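Side-chain contacts in inulin fructotransferase (Bacillus sp. snu-7, PDB 2INV), which cleaves inulin by intramolecular fructosyl transfer, probably releasing the cyclic disaccharide difructose anhydride III from the fructan chain: residues F90-L95 against D146-T151; S156-K161 against G228-T233; I94-N99 against F180-H185. All coordinates share one frame; numbering follows the deposited sequence.

Interaction 1 of 3, residues F90-L95 against D146-T151. With FRU (beta-D-fructofuranose), chain D.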
# COMPACT_ATOMS: atom_id res chain seq x y z
N PHE A 90 -13.16 9.17 15.51
CA PHE A 90 -13.24 9.45 16.94
C PHE A 90 -13.95 8.24 17.54
O PHE A 90 -15.00 7.82 17.06
CB PHE A 90 -14.03 10.75 17.17
CG PHE A 90 -14.44 10.99 18.60
CD1 PHE A 90 -15.66 10.50 19.08
CD2 PHE A 90 -13.65 11.76 19.44
CE1 PHE A 90 -16.08 10.78 20.37
CE2 PHE A 90 -14.07 12.04 20.75
CZ PHE A 90 -15.28 11.55 21.21
N SER A 91 -13.35 7.68 18.58
CA SER A 91 -13.86 6.49 19.26
C SER A 91 -15.14 6.74 20.06
O SER A 91 -15.07 7.08 21.24
CB SER A 91 -12.77 5.95 20.19
OG SER A 91 -13.22 4.81 20.91
N ARG A 92 -16.29 6.54 19.43
CA ARG A 92 -17.55 6.73 20.14
C ARG A 92 -17.71 5.65 21.20
O ARG A 92 -18.40 5.84 22.21
CB ARG A 92 -18.74 6.67 19.18
CG ARG A 92 -19.07 8.01 18.53
CD ARG A 92 -20.35 7.93 17.71
NE ARG A 92 -20.76 9.22 17.16
CZ ARG A 92 -21.26 10.23 17.88
NH1 ARG A 92 -21.41 10.10 19.19
NH2 ARG A 92 -21.61 11.36 17.29
N SER A 93 -17.07 4.51 20.96
CA SER A 93 -17.12 3.38 21.88
C SER A 93 -16.55 3.78 23.24
O SER A 93 -17.15 3.53 24.26
CB SER A 93 -16.31 2.21 21.31
OG SER A 93 -16.51 1.03 22.07
N ILE A 94 -15.38 4.40 23.23
CA ILE A 94 -14.76 4.81 24.48
C ILE A 94 -15.58 5.92 25.15
O ILE A 94 -15.74 5.92 26.37
CB ILE A 94 -13.29 5.24 24.26
CG1 ILE A 94 -12.50 4.03 23.76
CG2 ILE A 94 -12.69 5.77 25.55
CD1 ILE A 94 -11.07 4.32 23.35
N LEU A 95 -16.12 6.85 24.37
CA LEU A 95 -16.94 7.92 24.94
C LEU A 95 -18.14 7.32 25.67
O LEU A 95 -18.44 7.70 26.81
CB LEU A 95 -17.44 8.88 23.85
CG LEU A 95 -18.51 9.88 24.31
CD1 LEU A 95 -17.89 10.95 25.20
CD2 LEU A 95 -19.16 10.53 23.09
N ASP A 146 -20.71 8.87 10.24
CA ASP A 146 -20.93 8.52 11.64
C ASP A 146 -22.40 8.16 11.93
O ASP A 146 -23.32 8.94 11.67
CB ASP A 146 -20.43 9.72 12.47
CG ASP A 146 -20.86 9.70 13.92
OD1 ASP A 146 -21.19 8.62 14.45
OD2 ASP A 146 -20.84 10.78 14.53
N GLY A 147 -22.60 6.95 12.46
CA GLY A 147 -23.93 6.46 12.78
C GLY A 147 -24.49 6.99 14.08
O GLY A 147 -25.59 6.64 14.50
N VAL A 148 -23.70 7.84 14.73
CA VAL A 148 -24.08 8.48 15.98
C VAL A 148 -24.20 7.61 17.23
O VAL A 148 -23.63 7.93 18.27
CB VAL A 148 -25.40 9.26 15.79
CG1 VAL A 148 -25.76 10.00 17.07
CG2 VAL A 148 -25.25 10.24 14.64
N GLY A 149 -24.93 6.50 17.15
CA GLY A 149 -25.09 5.65 18.31
C GLY A 149 -25.70 4.29 18.05
O GLY A 149 -26.26 4.04 16.98
N PHE A 150 -25.59 3.41 19.03
CA PHE A 150 -26.14 2.06 18.92
C PHE A 150 -27.44 1.92 19.70
O PHE A 150 -27.55 2.42 20.81
CB PHE A 150 -25.08 1.04 19.34
CG PHE A 150 -24.00 0.88 18.31
CD1 PHE A 150 -24.35 0.86 16.96
CD2 PHE A 150 -22.66 0.81 18.65
CE1 PHE A 150 -23.38 0.78 15.97
CE2 PHE A 150 -21.68 0.74 17.67
CZ PHE A 150 -22.04 0.72 16.33
N THR A 151 -28.40 1.21 19.12
CA THR A 151 -29.73 1.10 19.71
C THR A 151 -30.36 -0.29 19.70
O THR A 151 -30.36 -0.95 18.67
CB THR A 151 -30.68 2.03 18.94
OG1 THR A 151 -30.36 1.99 17.54
CG2 THR A 151 -30.57 3.46 19.46
C1 FRU D . -12.79 0.19 21.96
C2 FRU D . -11.79 -0.34 20.85
C3 FRU D . -12.36 -0.29 19.40
C4 FRU D . -11.76 -1.52 18.69
C5 FRU D . -11.56 -2.47 19.83
C6 FRU D . -10.15 -3.07 19.73
O1 FRU D . -14.15 -0.28 21.73
O3 FRU D . -12.59 0.76 18.50
O4 FRU D . -12.58 -2.00 17.63
O5 FRU D . -11.80 -1.73 21.08
O6 FRU D . -10.18 -4.25 20.42
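Arg92 reaches across to Asp146 and grips its carboxylate side-on, a compact example of how a buried charge pair joins a short helix to the end of a strand far from it in sequence. Its NE gives a hydrogen bond to Asp146 OD1 at 2.8 Å and a weak one to OD2, while Arg92 NH2 meets Asp146 OD2 at 2.9 Å. The two stronger bonds differ in flatness: Asp146 OD2 lies nearly in the guanidinium plane and accepts from NH2 on its syn lone pair, whereas OD1 sits 21° out of that plane. With Arg92 extended from CG to NE, the side chain crosses Asp146 at about a right angle, and the two flat groups are turned by 31°.

Asp146 OD1 has a second donor on the opposite face of the carboxylate, Val148 N at 2.6 Å, which makes an Asx turn and fixes the rotation of the acid. The pair lies where strand 135-146 of the right-handed parallel beta-helix ends and the chain leaves the coil for a long loop. Across from it, Ser91 N-caps helix 92-96, its OG accepting from Ile94 N at 3.2 Å, and Ser91 OG also bonds Glu204.

The Val148 side is looser. Val148 O lies over one guanidinium face, 3.2 Å from Arg92 NH1, at an angle too poor for a hydrogen bond. The partly exposed Val148 side chain starts away from the helix, and its CG1 stays 4.4 Å from Arg92 NH2. One residue along the helix, Ser93 turns OG away from its backbone N (chi1 -170°) and shares a 2.7 Å hydrogen bond from OG with O1 of the bound fructose.

Interaction 2 of 3, residues S156-K161 against G228-T233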
# COMPACT_ATOMS: atom_id res chain seq x y z
N SER A 156 -24.40 -2.26 21.43
CA SER A 156 -25.02 -3.29 20.60
C SER A 156 -24.47 -3.46 19.19
O SER A 156 -24.59 -4.54 18.61
CB SER A 156 -26.52 -3.00 20.49
OG SER A 156 -26.75 -1.93 19.57
N TYR A 157 -23.86 -2.41 18.64
CA TYR A 157 -23.33 -2.46 17.27
C TYR A 157 -24.50 -2.65 16.33
O TYR A 157 -24.36 -3.24 15.26
CB TYR A 157 -22.39 -3.63 17.06
CG TYR A 157 -20.97 -3.41 17.52
CD1 TYR A 157 -20.02 -2.81 16.70
CD2 TYR A 157 -20.59 -3.82 18.78
CE1 TYR A 157 -18.71 -2.64 17.13
CE2 TYR A 157 -19.29 -3.66 19.23
CZ TYR A 157 -18.35 -3.07 18.40
OH TYR A 157 -17.07 -2.92 18.86
N HIS A 158 -25.67 -2.17 16.74
CA HIS A 158 -26.86 -2.28 15.91
C HIS A 158 -27.55 -0.95 15.85
O HIS A 158 -27.69 -0.27 16.86
CB HIS A 158 -27.84 -3.30 16.50
CG HIS A 158 -27.48 -4.73 16.20
ND1 HIS A 158 -26.51 -5.42 16.90
CD2 HIS A 158 -27.94 -5.58 15.26
CE1 HIS A 158 -26.38 -6.63 16.40
NE2 HIS A 158 -27.24 -6.76 15.40
N ASN A 159 -27.99 -0.57 14.66
CA ASN A 159 -28.69 0.69 14.54
C ASN A 159 -29.34 0.84 13.17
O ASN A 159 -29.88 1.89 12.84
CB ASN A 159 -27.76 1.88 14.83
CG ASN A 159 -26.64 2.02 13.83
OD1 ASN A 159 -26.71 1.49 12.71
ND2 ASN A 159 -25.60 2.75 14.21
N GLY A 160 -29.29 -0.24 12.40
CA GLY A 160 -29.90 -0.28 11.09
C GLY A 160 -29.43 0.72 10.05
O GLY A 160 -30.09 0.89 9.02
N LYS A 161 -28.30 1.38 10.28
CA LYS A 161 -27.82 2.36 9.31
C LYS A 161 -26.66 1.81 8.48
O LYS A 161 -25.89 0.97 8.95
CB LYS A 161 -27.34 3.62 10.02
CG LYS A 161 -28.43 4.37 10.76
CD LYS A 161 -27.83 5.27 11.82
CE LYS A 161 -28.89 6.04 12.58
NZ LYS A 161 -28.30 7.14 13.39
N GLY A 228 -17.94 -5.71 14.60
CA GLY A 228 -18.74 -6.08 15.75
C GLY A 228 -18.92 -7.59 15.87
O GLY A 228 -18.86 -8.32 14.87
N PRO A 229 -19.14 -8.09 17.10
CA PRO A 229 -19.34 -9.50 17.44
C PRO A 229 -20.30 -10.23 16.50
O PRO A 229 -20.12 -11.41 16.21
CB PRO A 229 -19.89 -9.44 18.85
CG PRO A 229 -19.12 -8.29 19.44
CD PRO A 229 -19.14 -7.26 18.32
N ASP A 230 -21.31 -9.50 16.03
CA ASP A 230 -22.32 -10.06 15.14
C ASP A 230 -22.08 -9.66 13.70
O ASP A 230 -22.91 -9.92 12.82
CB ASP A 230 -23.71 -9.56 15.55
CG ASP A 230 -24.10 -10.02 16.93
OD1 ASP A 230 -23.93 -11.22 17.24
OD2 ASP A 230 -24.59 -9.18 17.72
N GLY A 231 -20.95 -9.00 13.45
CA GLY A 231 -20.66 -8.57 12.10
C GLY A 231 -19.35 -9.10 11.57
O GLY A 231 -18.59 -9.76 12.27
N VAL A 232 -19.09 -8.77 10.31
CA VAL A 232 -17.87 -9.20 9.66
C VAL A 232 -16.96 -7.99 9.52
O VAL A 232 -17.44 -6.85 9.49
CB VAL A 232 -18.17 -9.77 8.28
CG1 VAL A 232 -19.02 -11.03 8.42
CG2 VAL A 232 -18.89 -8.74 7.43
N THR A 233 -15.66 -8.24 9.44
CA THR A 233 -14.73 -7.16 9.28
C THR A 233 -14.61 -7.06 7.76
O THR A 233 -15.12 -6.12 7.15
CB THR A 233 -13.41 -7.51 9.96
OG1 THR A 233 -13.67 -7.86 11.32
CG2 THR A 233 -12.46 -6.32 9.93
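The type I beta turn from Gly228 to Gly231, in a connection between strands of the parallel beta-helix, presents its first residues to the ring of Tyr157. Tyr157 CG lies anti to the carbonyl carbon (chi1 -82°), which directs the ring to this turn. This is CH-pi packing over a face: Gly228 CA stands 3.7 Å from the centroid of the Tyr157 ring, only 15° off the ring normal. Pro229 CD lies over the same face, 4.1 Å from that centroid, closest to the CE2 side. Glycine lets the backbone itself come down on the ring.

Beside this, His158 offers an edge to Asp230. Asp230 OD2 is 3.4 Å from His158 CE1, in the ring plane but not hydrogen-bonded, with the carboxylate turned 60° from the ring. What sets the imidazole is its own loop: His158 ND1 donates to Ser156 O at 2.7 Å, and Ser156 OG accepts from His158 N in an ST turn.

Tyr157 OH bonds Arg252, a residue of the sugar pocket, and Pro229 also packs on Arg252. Phe150 meets the Tyr157 ring. The contact thus spans from the loop between strands 135-146 and 162-166 to the turn that precedes strand 232-240.

Interaction 3 of 3, residues I94-N99 against F180-H185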
# COMPACT_ATOMS: atom_id res chain seq x y z
N ILE A 94 -15.38 4.40 23.23
CA ILE A 94 -14.76 4.81 24.48
C ILE A 94 -15.58 5.92 25.15
O ILE A 94 -15.74 5.92 26.37
CB ILE A 94 -13.29 5.24 24.26
CG1 ILE A 94 -12.50 4.03 23.76
CG2 ILE A 94 -12.69 5.77 25.55
CD1 ILE A 94 -11.07 4.32 23.35
N LEU A 95 -16.12 6.85 24.37
CA LEU A 95 -16.94 7.92 24.94
C LEU A 95 -18.14 7.32 25.67
O LEU A 95 -18.44 7.70 26.81
CB LEU A 95 -17.44 8.88 23.85
CG LEU A 95 -18.51 9.88 24.31
CD1 LEU A 95 -17.89 10.95 25.20
CD2 LEU A 95 -19.16 10.53 23.09
N ASP A 96 -18.83 6.39 25.01
CA ASP A 96 -20.01 5.72 25.55
C ASP A 96 -19.77 4.88 26.79
O ASP A 96 -20.70 4.53 27.51
CB ASP A 96 -20.64 4.79 24.51
CG ASP A 96 -21.59 5.51 23.58
OD1 ASP A 96 -22.22 6.51 24.01
OD2 ASP A 96 -21.75 5.07 22.43
N ASN A 97 -18.52 4.53 27.03
CA ASN A 97 -18.18 3.71 28.17
C ASN A 97 -17.30 4.45 29.16
O ASN A 97 -16.71 3.85 30.07
CB ASN A 97 -17.50 2.42 27.68
CG ASN A 97 -18.48 1.47 26.99
OD1 ASN A 97 -19.37 0.90 27.62
ND2 ASN A 97 -18.33 1.32 25.67
N SER A 98 -17.24 5.77 29.00
CA SER A 98 -16.45 6.64 29.88
C SER A 98 -17.31 7.77 30.43
O SER A 98 -18.49 7.90 30.11
CB SER A 98 -15.28 7.27 29.10
OG SER A 98 -14.39 6.28 28.63
N ASN A 99 -16.69 8.58 31.30
CA ASN A 99 -17.35 9.73 31.92
C ASN A 99 -16.92 10.99 31.16
O ASN A 99 -15.82 11.49 31.35
CB ASN A 99 -16.95 9.85 33.39
CG ASN A 99 -17.69 10.97 34.11
OD1 ASN A 99 -18.08 11.98 33.50
ND2 ASN A 99 -17.89 10.80 35.41
N PHE A 180 -15.24 5.71 8.80
CA PHE A 180 -16.56 5.14 9.06
C PHE A 180 -16.61 4.85 10.55
O PHE A 180 -15.70 4.22 11.09
CB PHE A 180 -16.74 3.82 8.31
CG PHE A 180 -16.77 3.96 6.82
CD1 PHE A 180 -17.98 4.13 6.14
CD2 PHE A 180 -15.60 3.86 6.08
CE1 PHE A 180 -18.02 4.19 4.75
CE2 PHE A 180 -15.63 3.92 4.69
CZ PHE A 180 -16.84 4.08 4.02
N VAL A 181 -17.67 5.29 11.21
CA VAL A 181 -17.78 5.03 12.63
C VAL A 181 -19.22 4.90 13.12
O VAL A 181 -20.11 5.65 12.70
CB VAL A 181 -17.03 6.12 13.43
CG1 VAL A 181 -17.65 7.48 13.19
CG2 VAL A 181 -17.04 5.78 14.91
N TYR A 182 -19.44 3.91 13.99
CA TYR A 182 -20.73 3.61 14.59
C TYR A 182 -21.89 3.37 13.61
O TYR A 182 -23.00 3.85 13.82
CB TYR A 182 -21.09 4.71 15.61
CG TYR A 182 -20.88 4.32 17.07
CD1 TYR A 182 -19.73 3.65 17.48
CD2 TYR A 182 -21.83 4.64 18.03
CE1 TYR A 182 -19.53 3.30 18.83
CE2 TYR A 182 -21.65 4.30 19.39
CZ TYR A 182 -20.49 3.63 19.77
OH TYR A 182 -20.33 3.29 21.09
N LEU A 183 -21.62 2.58 12.57
CA LEU A 183 -22.61 2.23 11.55
C LEU A 183 -22.84 0.72 11.57
O LEU A 183 -21.86 -0.04 11.66
CB LEU A 183 -22.10 2.61 10.15
CG LEU A 183 -22.02 4.09 9.81
CD1 LEU A 183 -21.19 4.27 8.55
CD2 LEU A 183 -23.42 4.63 9.62
N GLU A 184 -24.08 0.27 11.46
CA GLU A 184 -24.27 -1.17 11.48
C GLU A 184 -23.53 -1.80 10.32
O GLU A 184 -22.97 -2.89 10.44
CB GLU A 184 -25.74 -1.57 11.45
CG GLU A 184 -25.88 -3.01 11.92
CD GLU A 184 -27.29 -3.47 12.17
OE1 GLU A 184 -28.10 -2.69 12.71
OE2 GLU A 184 -27.59 -4.65 11.85
N HIS A 185 -23.54 -1.12 9.18
CA HIS A 185 -22.83 -1.58 7.99
C HIS A 185 -22.11 -0.35 7.47
O HIS A 185 -22.74 0.64 7.11
CB HIS A 185 -23.81 -2.08 6.93
CG HIS A 185 -24.63 -3.26 7.35
ND1 HIS A 185 -24.23 -4.56 7.14
CD2 HIS A 185 -25.83 -3.32 7.97
CE1 HIS A 185 -25.15 -5.38 7.62
NE2 HIS A 185 -26.13 -4.66 8.13
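Tyr182 OH donates a hydrogen bond to Asp96 OD2 at 2.6 Å, and this single bond carries the polar contact between helix 92-96 and the turn that follows strand 174-181 of the right-handed parallel beta-helix. The two side chains come from opposite directions, the phenol hydroxyl arriving from the beta-helix and the carboxylate from the helix. Asp96 OD2 is taken on its anti lone pair, the side away from OD1, and it lies at the ring edge near the ring plane, 3.1 Å from Tyr182 CE2. Carboxylate and ring are turned 36° against each other. Accepting from a phenol probably helps to stabilise a negative charge on Asp96, which is only partly buried.

The next shell sets the ring. Tyr182 follows the strand with a positive phi, and its chi1 of -102° lies away from the usual staggered values. Its ring stacks against that of Phe150, and the side chain also touches Asp146, through CB. At the strand end, Tyr182 O takes a bond from Asn159 ND2.

On the helix side, Asp96 O accepts from Lys154 NZ, and Asn97 ND2 bonds Ser93 O. Asn97 also packs on Tyr303, a residue of the sugar pocket. Further along, Ser98 N reaches Leu95 O at 3.2 Å. The carbonyl of Ile94 is held from opposite faces of its plane: Asn97 N approaches Ile94 O at 3.2 Å, and the Ser98 hydroxyl donates to Ile94 O at 2.7 Å with OG 36° out of the carbonyl plane.

How the interactions relate
From the N terminus, helix 92-96 opens both interaction 1 and interaction 3, which share Ile94 and Leu95 and have centres about 2 Å apart. Interaction 1 closes first, at the end of strand 135-146. Interaction 2 then opens at 156-161, in the same long loop, so those two are in series. Interaction 3 closes at 180-185 before interaction 2 closes at 228-233, and the two therefore cross. Gly147 N meets Val181 O at 2.8 Å, linking interactions 1 and 3, and Gly160 N meets Glu184 OE1 at 2.7 Å, linking 2 and 3. Together they tie the helix and the long loop to several coils of the beta-helix beside the bound fructose.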